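Local atomic coordinates of deoxyribodipyrimidine photo-lyase (Oryza sativa Japonica Group, PDB entry 3UMV), a protein that uses light energy and a bound FAD to split cyclobutane pyrimidine dimers in ultraviolet-damaged DNA back into separate pyrimidines. Residues Y199-P204 with S294-A299; A51-L56 with V166-V171; M181-K186 with W344-K349. One frame throughout, in Å; residues are numbered along the deposited sequence.

Interaction 1 (Y199-P204 with S294-A299)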
ATOM      1  N   TYR A 199      10.142 -14.045  12.434  1.00 19.18           N
ATOM      2  CA  TYR A 199       9.116 -13.802  11.408  1.00 16.09           C
ATOM      3  C   TYR A 199       9.627 -13.690   9.975  1.00 18.88           C
ATOM      4  O   TYR A 199       8.883 -13.968   9.019  1.00 21.50           O
ATOM      5  CB  TYR A 199       8.298 -12.555  11.762  1.00 15.68           C
ATOM      6  CG  TYR A 199       7.468 -12.765  12.999  1.00 15.01           C
ATOM      7  CD1 TYR A 199       6.291 -13.481  12.941  1.00 17.88           C
ATOM      8  CD2 TYR A 199       7.877 -12.266  14.228  1.00 19.84           C
ATOM      9  CE1 TYR A 199       5.533 -13.696  14.055  1.00 19.97           C
ATOM     10  CE2 TYR A 199       7.112 -12.472  15.368  1.00 23.93           C
ATOM     11  CZ  TYR A 199       5.932 -13.185  15.264  1.00 20.55           C
ATOM     12  OH  TYR A 199       5.153 -13.411  16.370  1.00 21.31           O
ATOM     13  N   LEU A 200      10.886 -13.291   9.816  1.00 20.05           N
ATOM     14  CA  LEU A 200      11.470 -13.210   8.484  1.00 21.28           C
ATOM     15  C   LEU A 200      11.992 -14.580   8.051  1.00 23.94           C
ATOM     16  O   LEU A 200      13.193 -14.848   8.096  1.00 27.61           O
ATOM     17  CB  LEU A 200      12.567 -12.153   8.417  1.00 20.59           C
ATOM     18  CG  LEU A 200      13.142 -11.902   7.028  1.00 19.67           C
ATOM     19  CD1 LEU A 200      12.035 -11.652   6.010  1.00 22.45           C
ATOM     20  CD2 LEU A 200      14.095 -10.703   7.075  1.00 22.96           C
ATOM     21  N   VAL A 201      11.057 -15.426   7.636  1.00 20.61           N
ATOM     22  CA  VAL A 201      11.298 -16.829   7.337  1.00 20.93           C
ATOM     23  C   VAL A 201      10.709 -17.157   5.972  1.00 20.52           C
ATOM     24  O   VAL A 201       9.922 -16.387   5.421  1.00 20.34           O
ATOM     25  CB  VAL A 201      10.649 -17.740   8.404  1.00 24.72           C
ATOM     26  CG1 VAL A 201      11.146 -17.362   9.776  1.00 28.16           C
ATOM     27  CG2 VAL A 201       9.132 -17.635   8.359  1.00 24.85           C
ATOM     28  N   GLU A 202      11.089 -18.298   5.417  1.00 21.27           N
ATOM     29  CA  GLU A 202      10.598 -18.678   4.102  1.00 18.92           C
ATOM     30  C   GLU A 202       9.131 -19.071   4.151  1.00 18.42           C
ATOM     31  O   GLU A 202       8.594 -19.394   5.216  1.00 20.94           O
ATOM     32  CB  GLU A 202      11.441 -19.828   3.519  1.00 26.87           C
ATOM     33  CG  GLU A 202      12.514 -19.359   2.510  1.00 28.39           C
ATOM     34  CD  GLU A 202      11.925 -18.705   1.255  1.00 33.48           C
ATOM     35  OE1 GLU A 202      12.708 -18.156   0.437  1.00 33.45           O
ATOM     36  OE2 GLU A 202      10.680 -18.740   1.080  1.00 32.12           O
ATOM     37  N   PHE A 203       8.501 -19.055   2.982  1.00 16.66           N
ATOM     38  CA  PHE A 203       7.118 -19.487   2.816  1.00 18.17           C
ATOM     39  C   PHE A 203       7.064 -20.935   2.332  1.00 21.81           C
ATOM     40  O   PHE A 203       7.770 -21.302   1.393  1.00 22.15           O
ATOM     41  CB  PHE A 203       6.440 -18.647   1.736  1.00 20.24           C
ATOM     42  CG  PHE A 203       6.138 -17.226   2.139  1.00 19.78           C
ATOM     43  CD1 PHE A 203       7.081 -16.221   1.975  1.00 15.84           C
ATOM     44  CD2 PHE A 203       4.890 -16.897   2.650  1.00 15.85           C
ATOM     45  CE1 PHE A 203       6.784 -14.904   2.327  1.00 17.08           C
ATOM     46  CE2 PHE A 203       4.587 -15.594   3.013  1.00 17.07           C
ATOM     47  CZ  PHE A 203       5.531 -14.588   2.847  1.00 17.60           C
ATOM     48  N   PRO A 204       6.195 -21.756   2.938  1.00 25.42           N
ATOM     49  CA  PRO A 204       6.008 -23.103   2.390  1.00 23.59           C
ATOM     50  C   PRO A 204       5.109 -23.032   1.160  1.00 26.85           C
ATOM     51  O   PRO A 204       4.536 -21.977   0.880  1.00 26.02           O
ATOM     52  CB  PRO A 204       5.289 -23.837   3.523  1.00 23.98           C
ATOM     53  CG  PRO A 204       4.504 -22.770   4.214  1.00 26.99           C
ATOM     54  CD  PRO A 204       5.315 -21.489   4.089  1.00 26.56           C
ATOM     55  N   SER A 294       4.958 -10.030  -2.095  1.00 12.72           N
ATOM     56  CA  SER A 294       5.025 -10.014  -0.642  1.00 12.57           C
ATOM     57  C   SER A 294       6.213  -9.161  -0.176  1.00 13.21           C
ATOM     58  O   SER A 294       7.322  -9.304  -0.696  1.00 14.18           O
ATOM     59  CB  SER A 294       5.199 -11.463  -0.163  1.00 14.17           C
ATOM     60  OG  SER A 294       5.742 -11.514   1.143  1.00 17.26           O
ATOM     61  N   ALA A 295       6.009  -8.280   0.798  1.00 15.95           N
ATOM     62  CA  ALA A 295       7.137  -7.514   1.340  1.00 17.65           C
ATOM     63  C   ALA A 295       8.142  -8.452   2.011  1.00 18.94           C
ATOM     64  O   ALA A 295       9.342  -8.195   1.978  1.00 15.90           O
ATOM     65  CB  ALA A 295       6.672  -6.474   2.327  1.00 16.34           C
ATOM     66  N   GLN A 296       7.629  -9.515   2.634  1.00 14.66           N
ATOM     67  CA  GLN A 296       8.457 -10.557   3.243  1.00 12.47           C
ATOM     68  C   GLN A 296       9.316 -11.248   2.177  1.00 15.51           C
ATOM     69  O   GLN A 296      10.515 -11.458   2.387  1.00 14.91           O
ATOM     70  CB  GLN A 296       7.566 -11.560   3.995  1.00 14.96           C
ATOM     71  CG  GLN A 296       8.309 -12.668   4.721  1.00 15.70           C
ATOM     72  CD  GLN A 296       7.443 -13.354   5.766  1.00 14.39           C
ATOM     73  OE1 GLN A 296       6.418 -12.815   6.209  1.00 15.88           O
ATOM     74  NE2 GLN A 296       7.842 -14.548   6.160  1.00 13.27           N
ATOM     75  N   ARG A 297       8.720 -11.574   1.028  1.00 13.05           N
ATOM     76  CA  ARG A 297       9.512 -12.058  -0.110  1.00 15.74           C
ATOM     77  C   ARG A 297      10.656 -11.100  -0.472  1.00 18.95           C
ATOM     78  O   ARG A 297      11.788 -11.538  -0.712  1.00 18.73           O
ATOM     79  CB  ARG A 297       8.626 -12.272  -1.345  1.00 17.84           C
ATOM     80  CG  ARG A 297       9.415 -12.523  -2.630  1.00 15.89           C
ATOM     81  CD  ARG A 297      10.366 -13.700  -2.450  1.00 14.96           C
ATOM     82  NE  ARG A 297       9.661 -14.896  -2.010  1.00 19.15           N
ATOM     83  CZ  ARG A 297      10.237 -15.958  -1.459  1.00 25.79           C
ATOM     84  NH1 ARG A 297       9.489 -16.989  -1.092  1.00 24.66           N
ATOM     85  NH2 ARG A 297      11.553 -15.988  -1.267  1.00 26.12           N
ATOM     86  N   CYS A 298      10.362  -9.801  -0.538  1.00 16.87           N
ATOM     87  CA  CYS A 298      11.382  -8.820  -0.909  1.00 16.44           C
ATOM     88  C   CYS A 298      12.495  -8.788   0.147  1.00 18.05           C
ATOM     89  O   CYS A 298      13.686  -8.701  -0.186  1.00 19.05           O
ATOM     90  CB  CYS A 298      10.756  -7.429  -1.058  1.00 16.25           C
ATOM     91  SG  CYS A 298       9.625  -7.276  -2.447  1.00 18.46           S
ATOM     92  N   ALA A 299      12.097  -8.846   1.416  1.00 15.46           N
ATOM     93  CA  ALA A 299      13.052  -8.879   2.525  1.00 17.01           C
ATOM     94  C   ALA A 299      13.931 -10.137   2.506  1.00 19.29           C
ATOM     95  O   ALA A 299      15.136 -10.048   2.714  1.00 18.78           O
ATOM     96  CB  ALA A 299      12.316  -8.779   3.855  1.00 18.23           C
TER

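Interaction 2 (A51-L56 with V166-V171)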
ATOM      1  N   ALA A  51       1.275 -16.434  -4.518  1.00 18.87           N
ATOM      2  CA  ALA A  51       2.520 -16.851  -3.891  1.00 19.74           C
ATOM      3  C   ALA A  51       2.781 -16.046  -2.630  1.00 14.95           C
ATOM      4  O   ALA A  51       2.321 -14.910  -2.503  1.00 15.70           O
ATOM      5  CB  ALA A  51       3.697 -16.712  -4.859  1.00 26.12           C
ATOM      6  N   ASP A  52       3.521 -16.634  -1.700  1.00 14.62           N
ATOM      7  CA  ASP A  52       3.997 -15.888  -0.530  1.00 13.21           C
ATOM      8  C   ASP A  52       2.865 -15.135   0.191  1.00 14.91           C
ATOM      9  O   ASP A  52       3.038 -13.986   0.625  1.00 13.64           O
ATOM     10  CB  ASP A  52       5.062 -14.879  -0.961  1.00 15.74           C
ATOM     11  CG  ASP A  52       6.242 -15.534  -1.648  1.00 21.48           C
ATOM     12  OD1 ASP A  52       6.836 -14.901  -2.549  1.00 23.92           O
ATOM     13  OD2 ASP A  52       6.574 -16.685  -1.287  1.00 20.36           O
ATOM     14  N   ASN A  53       1.729 -15.800   0.358  1.00 15.40           N
ATOM     15  CA  ASN A  53       0.551 -15.154   0.914  1.00 15.81           C
ATOM     16  C   ASN A  53       0.069 -15.918   2.154  1.00 17.58           C
ATOM     17  O   ASN A  53      -0.546 -16.967   2.037  1.00 19.68           O
ATOM     18  CB  ASN A  53      -0.538 -15.082  -0.163  1.00 13.83           C
ATOM     19  CG  ASN A  53      -1.784 -14.360   0.315  1.00 16.44           C
ATOM     20  OD1 ASN A  53      -2.111 -14.398   1.496  1.00 16.28           O
ATOM     21  ND2 ASN A  53      -2.479 -13.698  -0.602  1.00 14.49           N
ATOM     22  N   TRP A  54       0.356 -15.392   3.344  1.00 14.31           N
ATOM     23  CA  TRP A  54       0.020 -16.127   4.569  1.00 13.39           C
ATOM     24  C   TRP A  54      -1.469 -16.359   4.752  1.00 17.23           C
ATOM     25  O   TRP A  54      -1.858 -17.334   5.383  1.00 17.38           O
ATOM     26  CB  TRP A  54       0.589 -15.468   5.827  1.00 14.80           C
ATOM     27  CG  TRP A  54       2.089 -15.543   5.948  1.00 12.78           C
ATOM     28  CD1 TRP A  54       2.959 -14.489   6.000  1.00 12.97           C
ATOM     29  CD2 TRP A  54       2.890 -16.729   6.030  1.00 11.51           C
ATOM     30  NE1 TRP A  54       4.251 -14.945   6.111  1.00 15.70           N
ATOM     31  CE2 TRP A  54       4.240 -16.315   6.110  1.00 13.99           C
ATOM     32  CE3 TRP A  54       2.601 -18.097   6.016  1.00 16.55           C
ATOM     33  CZ2 TRP A  54       5.300 -17.227   6.212  1.00 17.68           C
ATOM     34  CZ3 TRP A  54       3.660 -19.008   6.105  1.00 15.65           C
ATOM     35  CH2 TRP A  54       4.989 -18.559   6.207  1.00 19.13           C
ATOM     36  N   ALA A  55      -2.299 -15.472   4.211  1.00 13.97           N
ATOM     37  CA  ALA A  55      -3.734 -15.613   4.396  1.00 15.16           C
ATOM     38  C   ALA A  55      -4.223 -16.800   3.572  1.00 14.74           C
ATOM     39  O   ALA A  55      -4.984 -17.627   4.057  1.00 17.86           O
ATOM     40  CB  ALA A  55      -4.457 -14.338   4.005  1.00 12.79           C
ATOM     41  N   LEU A  56      -3.745 -16.899   2.333  1.00 16.29           N
ATOM     42  CA  LEU A  56      -4.088 -18.023   1.475  1.00 15.71           C
ATOM     43  C   LEU A  56      -3.546 -19.350   2.052  1.00 18.00           C
ATOM     44  O   LEU A  56      -4.255 -20.353   2.092  1.00 16.34           O
ATOM     45  CB  LEU A  56      -3.558 -17.791   0.056  1.00 14.78           C
ATOM     46  CG  LEU A  56      -3.778 -18.958  -0.909  1.00 15.66           C
ATOM     47  CD1 LEU A  56      -5.265 -19.255  -1.018  1.00 18.78           C
ATOM     48  CD2 LEU A  56      -3.168 -18.661  -2.282  1.00 19.17           C
ATOM     49  N   VAL A 166      -5.795 -12.777   8.834  1.00 19.25           N
ATOM     50  CA  VAL A 166      -4.377 -13.070   8.827  1.00 13.67           C
ATOM     51  C   VAL A 166      -3.651 -11.832   8.321  1.00 13.84           C
ATOM     52  O   VAL A 166      -4.047 -11.261   7.310  1.00 16.57           O
ATOM     53  CB  VAL A 166      -4.074 -14.275   7.899  1.00 13.17           C
ATOM     54  CG1 VAL A 166      -2.559 -14.518   7.817  1.00 14.44           C
ATOM     55  CG2 VAL A 166      -4.783 -15.525   8.408  1.00 16.16           C
ATOM     56  N   ASP A 167      -2.623 -11.384   9.039  1.00 11.24           N
ATOM     57  CA  ASP A 167      -1.763 -10.350   8.483  1.00 11.38           C
ATOM     58  C   ASP A 167      -0.825 -10.991   7.477  1.00 13.56           C
ATOM     59  O   ASP A 167       0.145 -11.674   7.844  1.00 16.94           O
ATOM     60  CB  ASP A 167      -0.979  -9.625   9.575  1.00 11.40           C
ATOM     61  CG  ASP A 167      -0.223  -8.410   9.042  1.00 16.64           C
ATOM     62  OD1 ASP A 167      -0.011  -8.309   7.821  1.00 16.20           O
ATOM     63  OD2 ASP A 167       0.178  -7.565   9.866  1.00 13.26           O
ATOM     64  N   ALA A 168      -1.141 -10.783   6.201  1.00 13.95           N
ATOM     65  CA  ALA A 168      -0.350 -11.316   5.101  1.00 11.66           C
ATOM     66  C   ALA A 168       0.562 -10.253   4.505  1.00 16.18           C
ATOM     67  O   ALA A 168       1.347 -10.547   3.605  1.00 16.10           O
ATOM     68  CB  ALA A 168      -1.269 -11.880   4.006  1.00 14.10           C
ATOM     69  N   HIS A 169       0.453  -9.021   4.984  1.00 13.44           N
ATOM     70  CA  HIS A 169       1.170  -7.904   4.359  1.00 13.95           C
ATOM     71  C   HIS A 169       2.465  -7.540   5.089  1.00 12.42           C
ATOM     72  O   HIS A 169       3.438  -7.101   4.476  1.00 17.24           O
ATOM     73  CB  HIS A 169       0.271  -6.670   4.302  1.00 15.75           C
ATOM     74  CG  HIS A 169       0.526  -5.794   3.115  1.00 13.67           C
ATOM     75  ND1 HIS A 169       0.065  -6.101   1.849  1.00 13.75           N
ATOM     76  CD2 HIS A 169       1.171  -4.612   3.006  1.00 12.67           C
ATOM     77  CE1 HIS A 169       0.425  -5.145   1.009  1.00 14.44           C
ATOM     78  NE2 HIS A 169       1.095  -4.228   1.688  1.00 19.02           N
ATOM     79  N   ASN A 170       2.481  -7.710   6.401  1.00 14.25           N
ATOM     80  CA  ASN A 170       3.625  -7.298   7.188  1.00 12.87           C
ATOM     81  C   ASN A 170       4.485  -8.513   7.557  1.00 14.04           C
ATOM     82  O   ASN A 170       3.956  -9.604   7.737  1.00 18.27           O
ATOM     83  CB  ASN A 170       3.160  -6.600   8.463  1.00 12.67           C
ATOM     84  CG  ASN A 170       2.458  -5.284   8.182  1.00 14.67           C
ATOM     85  OD1 ASN A 170       3.030  -4.395   7.548  1.00 17.15           O
ATOM     86  ND2 ASN A 170       1.196  -5.168   8.609  1.00 16.40           N
ATOM     87  N   VAL A 171       5.799  -8.313   7.667  1.00 15.03           N
ATOM     88  CA  VAL A 171       6.696  -9.372   8.125  1.00 15.14           C
ATOM     89  C   VAL A 171       6.357  -9.732   9.556  1.00 15.60           C
ATOM     90  O   VAL A 171       6.203 -10.908   9.892  1.00 14.73           O
ATOM     91  CB  VAL A 171       8.195  -8.958   8.053  1.00 12.07           C
ATOM     92  CG1 VAL A 171       9.078 -10.101   8.521  1.00 16.11           C
ATOM     93  CG2 VAL A 171       8.563  -8.556   6.627  1.00 18.76           C
TER
HETATM   94  O   HOH W   1       2.026 -13.045   3.276  1.00 13.44           O

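Interaction 3 (M181-K186 with W344-K349)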
ATOM      1  N   MET A 181       0.711   2.604  19.168  1.00 18.33           N
ATOM      2  CA  MET A 181       1.288   3.422  18.113  1.00 15.46           C
ATOM      3  C   MET A 181       2.657   3.903  18.585  1.00 19.02           C
ATOM      4  O   MET A 181       2.803   4.410  19.696  1.00 22.53           O
ATOM      5  CB  MET A 181       0.371   4.603  17.749  1.00 20.49           C
ATOM      6  CG  MET A 181       0.277   5.698  18.780  1.00 22.85           C
ATOM      7  SD  MET A 181      -0.707   7.123  18.213  1.00 30.10           S
ATOM      8  CE  MET A 181      -2.307   6.661  18.871  1.00 32.98           C
ATOM      9  N   GLU A 182       3.676   3.705  17.758  1.00 15.10           N
ATOM     10  CA  GLU A 182       5.036   4.068  18.135  1.00 15.33           C
ATOM     11  C   GLU A 182       5.396   5.494  17.732  1.00 18.16           C
ATOM     12  O   GLU A 182       4.900   6.001  16.727  1.00 20.61           O
ATOM     13  CB  GLU A 182       6.023   3.087  17.507  1.00 16.55           C
ATOM     14  CG  GLU A 182       5.954   1.685  18.094  1.00 17.00           C
ATOM     15  CD  GLU A 182       6.381   1.654  19.532  1.00 20.28           C
ATOM     16  OE1 GLU A 182       5.800   0.859  20.301  1.00 23.08           O
ATOM     17  OE2 GLU A 182       7.310   2.416  19.883  1.00 19.69           O
ATOM     18  N   TYR A 183       6.261   6.134  18.512  1.00 18.34           N
ATOM     19  CA  TYR A 183       6.661   7.511  18.207  1.00 17.79           C
ATOM     20  C   TYR A 183       7.409   7.648  16.868  1.00 17.65           C
ATOM     21  O   TYR A 183       7.166   8.584  16.098  1.00 16.71           O
ATOM     22  CB  TYR A 183       7.497   8.115  19.345  1.00 23.34           C
ATOM     23  CG  TYR A 183       7.867   9.535  19.034  1.00 20.76           C
ATOM     24  CD1 TYR A 183       9.085   9.844  18.437  1.00 18.53           C
ATOM     25  CD2 TYR A 183       6.975  10.569  19.285  1.00 19.33           C
ATOM     26  CE1 TYR A 183       9.406  11.149  18.120  1.00 17.05           C
ATOM     27  CE2 TYR A 183       7.289  11.873  18.972  1.00 19.09           C
ATOM     28  CZ  TYR A 183       8.496  12.162  18.385  1.00 17.07           C
ATOM     29  OH  TYR A 183       8.805  13.471  18.072  1.00 18.19           O
ATOM     30  N   SER A 184       8.307   6.714  16.587  1.00 13.85           N
ATOM     31  CA  SER A 184       9.180   6.827  15.424  1.00 14.16           C
ATOM     32  C   SER A 184       9.745   5.491  14.943  1.00 14.32           C
ATOM     33  O   SER A 184       9.522   4.431  15.559  1.00 15.30           O
ATOM     34  CB  SER A 184      10.348   7.745  15.747  1.00 18.32           C
ATOM     35  OG  SER A 184      11.177   7.126  16.730  1.00 19.69           O
ATOM     36  N   ALA A 185      10.509   5.557  13.855  1.00 15.63           N
ATOM     37  CA  ALA A 185      11.182   4.381  13.326  1.00 19.32           C
ATOM     38  C   ALA A 185      12.126   3.811  14.363  1.00 19.14           C
ATOM     39  O   ALA A 185      12.225   2.602  14.514  1.00 23.83           O
ATOM     40  CB  ALA A 185      11.935   4.718  12.054  1.00 26.05           C
ATOM     41  N   LYS A 186      12.827   4.677  15.084  1.00 18.20           N
ATOM     42  CA  LYS A 186      13.753   4.187  16.099  1.00 20.55           C
ATOM     43  C   LYS A 186      13.061   3.304  17.132  1.00 22.17           C
ATOM     44  O   LYS A 186      13.506   2.176  17.411  1.00 22.76           O
ATOM     45  CB  LYS A 186      14.469   5.347  16.783  1.00 17.69           C
ATOM     46  CG  LYS A 186      15.612   4.890  17.690  1.00 19.66           C
ATOM     47  CD  LYS A 186      15.145   4.538  19.084  1.00 24.56           C
ATOM     48  CE  LYS A 186      16.295   3.974  19.907  1.00 31.53           C
ATOM     49  NZ  LYS A 186      16.051   4.094  21.372  1.00 32.93           N
ATOM     50  N   TRP A 344       1.107  14.018  16.834  1.00 16.04           N
ATOM     51  CA  TRP A 344       1.522  14.073  18.233  1.00 12.21           C
ATOM     52  C   TRP A 344       1.276  15.469  18.821  1.00 17.78           C
ATOM     53  O   TRP A 344       1.266  16.453  18.085  1.00 14.90           O
ATOM     54  CB  TRP A 344       2.994  13.666  18.367  1.00 15.83           C
ATOM     55  CG  TRP A 344       3.212  12.300  18.990  1.00 20.23           C
ATOM     56  CD1 TRP A 344       3.695  12.043  20.242  1.00 21.58           C
ATOM     57  CD2 TRP A 344       2.968  11.020  18.387  1.00 20.22           C
ATOM     58  NE1 TRP A 344       3.761  10.687  20.455  1.00 20.14           N
ATOM     59  CE2 TRP A 344       3.321  10.040  19.332  1.00 22.50           C
ATOM     60  CE3 TRP A 344       2.497  10.612  17.139  1.00 16.79           C
ATOM     61  CZ2 TRP A 344       3.214   8.673  19.069  1.00 25.86           C
ATOM     62  CZ3 TRP A 344       2.380   9.255  16.881  1.00 19.01           C
ATOM     63  CH2 TRP A 344       2.737   8.302  17.839  1.00 24.04           C
ATOM     64  N   GLU A 345       1.087  15.562  20.138  1.00 16.05           N
ATOM     65  CA  GLU A 345       0.749  16.848  20.767  1.00 13.89           C
ATOM     66  C   GLU A 345       1.762  17.971  20.495  1.00 14.12           C
ATOM     67  O   GLU A 345       1.372  19.118  20.271  1.00 14.83           O
ATOM     68  CB  GLU A 345       0.523  16.679  22.277  1.00 16.96           C
ATOM     69  CG  GLU A 345      -0.127  17.879  22.915  1.00 22.20           C
ATOM     70  CD  GLU A 345      -0.288  17.731  24.416  1.00 34.32           C
ATOM     71  OE1 GLU A 345      -1.002  18.556  25.019  1.00 36.43           O
ATOM     72  OE2 GLU A 345       0.303  16.797  24.994  1.00 39.62           O
ATOM     73  N   TRP A 346       3.054  17.651  20.478  1.00 16.09           N
ATOM     74  CA  TRP A 346       4.058  18.687  20.265  1.00 17.84           C
ATOM     75  C   TRP A 346       3.845  19.335  18.902  1.00 16.06           C
ATOM     76  O   TRP A 346       4.012  20.538  18.751  1.00 17.58           O
ATOM     77  CB  TRP A 346       5.475  18.120  20.361  1.00 17.19           C
ATOM     78  CG  TRP A 346       5.907  17.302  19.169  1.00 17.09           C
ATOM     79  CD1 TRP A 346       5.800  15.954  19.024  1.00 16.34           C
ATOM     80  CD2 TRP A 346       6.525  17.789  17.964  1.00 16.49           C
ATOM     81  NE1 TRP A 346       6.305  15.565  17.803  1.00 15.40           N
ATOM     82  CE2 TRP A 346       6.751  16.672  17.134  1.00 15.10           C
ATOM     83  CE3 TRP A 346       6.897  19.058  17.504  1.00 16.03           C
ATOM     84  CZ2 TRP A 346       7.338  16.779  15.881  1.00 14.43           C
ATOM     85  CZ3 TRP A 346       7.482  19.167  16.251  1.00 16.62           C
ATOM     86  CH2 TRP A 346       7.692  18.025  15.454  1.00 11.93           C
ATOM     87  N   ALA A 347       3.494  18.510  17.919  1.00 14.26           N
ATOM     88  CA  ALA A 347       3.347  18.961  16.536  1.00 13.09           C
ATOM     89  C   ALA A 347       2.055  19.749  16.372  1.00 12.36           C
ATOM     90  O   ALA A 347       2.011  20.791  15.706  1.00 14.48           O
ATOM     91  CB  ALA A 347       3.381  17.789  15.590  1.00 15.01           C
ATOM     92  N   ARG A 348       0.982  19.251  16.977  1.00 12.33           N
ATOM     93  CA  ARG A 348      -0.268  20.001  16.941  1.00 15.87           C
ATOM     94  C   ARG A 348      -0.092  21.385  17.530  1.00 15.94           C
ATOM     95  O   ARG A 348      -0.531  22.372  16.942  1.00 17.85           O
ATOM     96  CB  ARG A 348      -1.390  19.238  17.651  1.00 11.76           C
ATOM     97  CG  ARG A 348      -1.785  17.964  16.909  1.00 14.61           C
ATOM     98  CD  ARG A 348      -2.900  17.169  17.582  1.00 15.43           C
ATOM     99  NE  ARG A 348      -2.444  16.270  18.645  1.00 16.48           N
ATOM    100  CZ  ARG A 348      -2.722  16.438  19.937  1.00 18.59           C
ATOM    101  NH1 ARG A 348      -3.423  17.493  20.337  1.00 16.32           N
ATOM    102  NH2 ARG A 348      -2.295  15.555  20.838  1.00 20.79           N
ATOM    103  N   LYS A 349       0.571  21.461  18.676  1.00 15.56           N
ATOM    104  CA  LYS A 349       0.739  22.742  19.365  1.00 14.19           C
ATOM    105  C   LYS A 349       1.604  23.721  18.570  1.00 17.17           C
ATOM    106  O   LYS A 349       1.297  24.911  18.478  1.00 17.33           O
ATOM    107  CB  LYS A 349       1.296  22.524  20.766  1.00 17.37           C
ATOM    108  CG  LYS A 349       0.274  21.890  21.700  1.00 18.92           C
ATOM    109  CD  LYS A 349       0.894  21.431  23.006  1.00 23.63           C
ATOM    110  CE  LYS A 349       1.171  22.585  23.933  1.00 27.13           C
ATOM    111  NZ  LYS A 349       1.792  22.157  25.229  1.00 30.21           N
TER

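Interaction 1 (Y199-P204 with S294-A299)
R297 and E202 form a two-pronged, end-on salt bridge. NH2 of R297 lies 3.0 Å from OE1 of E202, and NH1 of R297 lies 3.0 Å from OE2 of E202, with carboxylate and guanidinium planes 36° apart. OE2 is also taken on its anti side by F203 N, at 2.9 Å, which fixes the rotation of the carboxylate. The guanidinium has further partners: NE pairs with D52 and NH2 with E301. A methionine in place of R297 would probably leave these three carboxylates without their shared counter-charge and untie E202 from the helix.

The neutral bond runs from NE2 of Q296 to V201 O, 2.9 Å long with an N-H...O angle of 155° and the acceptor in the amide plane. CG of Q296 stands anti to N (chi1 -178°) and the chain stays extended beyond it, carrying the amide out to the loop; W54 NE1 holds its OE1, which settles which end is nitrogen.

Van der Waals contact flanks this bond. CE1 of F203 rests 3.6 Å from CG of Q296, while CD1 of L200 meets CB of A299 at 3.6 Å. CZ of F203 lies 3.5 Å from OG of S294, the N-cap residue, whose OG accepts from R297 N. The arrangement is a capped helix start gripped by a loop, consistent with the connection between alpha/beta and helical domains in photolyases.

Interaction 2 (A51-L56 with V166-V171)
The methyl of A168 is the central bump, set in a shallow hollow formed where helix 54-66 begins. Its CB lies 3.7 Å from OD1 of N53 and 3.7 Å from the backbone N of A55, and CB of A55 closes the hollow at 4.0 Å from CB of A168. With only a methyl on A168, the backbones come close, CA of W54 and CA of A168 being 4.9 Å apart.

V166, at the end of strand 162-166, supplies the second bump. With CG1 anti to its backbone N (chi1 176°), this branch presses on the peptide joining W54 to A55, 3.7 Å from W54 C, and also touches CB of W54. The methyl of A55 returns the fit, its CB touching both V166 and A168, 3.9 Å from CB of V166. Strand end and helix start both belong to the alpha/beta domain of the photolyase.

One water fills the remaining notch. It accepts from W54 N and donates to D52 O and to A168 O, the last at 2.6 Å. Each rim of the fit is shaped from within: OD1 of N53 caps the helix, receiving L56 N from 64° above its carbonyl plane, while its ND2 bonds R49 O; OD1 of D167 takes the N-H of H169 in an Asx turn and that of N170, completing an Asx motif.

No direct hydrogen bond links the segments; close fit, one water and R49 NH2, which bonds both D52 O and A168 O, join them, while N53 and the water satisfy buried N-H groups of the first helical turn.

Interaction 3 (M181-K186 with W344-K349)
Y183 meets one face of the W344 indole, while M181 approaches obliquely from the opposite side of the ring plane. Y183 comes in edge-on: its CD2 stands over the five-membered ring, 3.4 Å from NE1 of W344 and offset toward the rim. The two ring planes are at 87° and their centroids 4.9 Å apart, a T-shaped pair with the tyrosine giving the edge. On the far side SD of M181 lies 3.7 Å from CH2 of W344, a Met-aromatic contact that is oblique, 40° off the normal of the six-membered ring. The backbone reaches in as well, E182 O lying 3.3 Å from CH2 of W344.

CG of Y183 is anti to N (chi1 -178°), which swings the ring out toward helix 345-353, far enough for its hydroxyl to lie beside a second tryptophan, with OH of Y183 3.3 Å from NE1 of W346. The side chains of Y183 and W346 cross at about a right angle. The hydroxyl makes a weak hydrogen bond to D446 O.

W344 is itself the N-cap residue of helix 345-353, and its O accepts from R348 N at 3.0 Å, so the indole springs from the very start of that helix. This is the helical, FAD-binding part of the photolyase, met here near its surface.

Farther out, the backbone of 181-186 is pinned by E182 N to N329 and by Y183 O to H445. The carboxylate of E182 turns the other way, to S178, T187, K180 and K191. L444 packs against W344, and I458 touches W346 and A347.

Overall arrangement
From the N terminus, interaction 2 comes first: it closes a loop of about 110 residues by setting the start of helix 54-66 against the end of strand 162-166, within the alpha/beta domain. The chain then opens interaction 3 at 181-186 and, soon after, interaction 1 at 199-204. Interaction 1 closes at 294-299, before 344-349 completes interaction 3, so the shorter loop nests within the longer and none cross. Interactions 1 and 2 have centres 9 Å apart and touch, joining the alpha/beta domain to helix 295-305 as one continuous patch. Interaction 3 lies about 29 Å from both, centre to centre, and ties the loop leading into helix 185-193 to the start of helix 345-353.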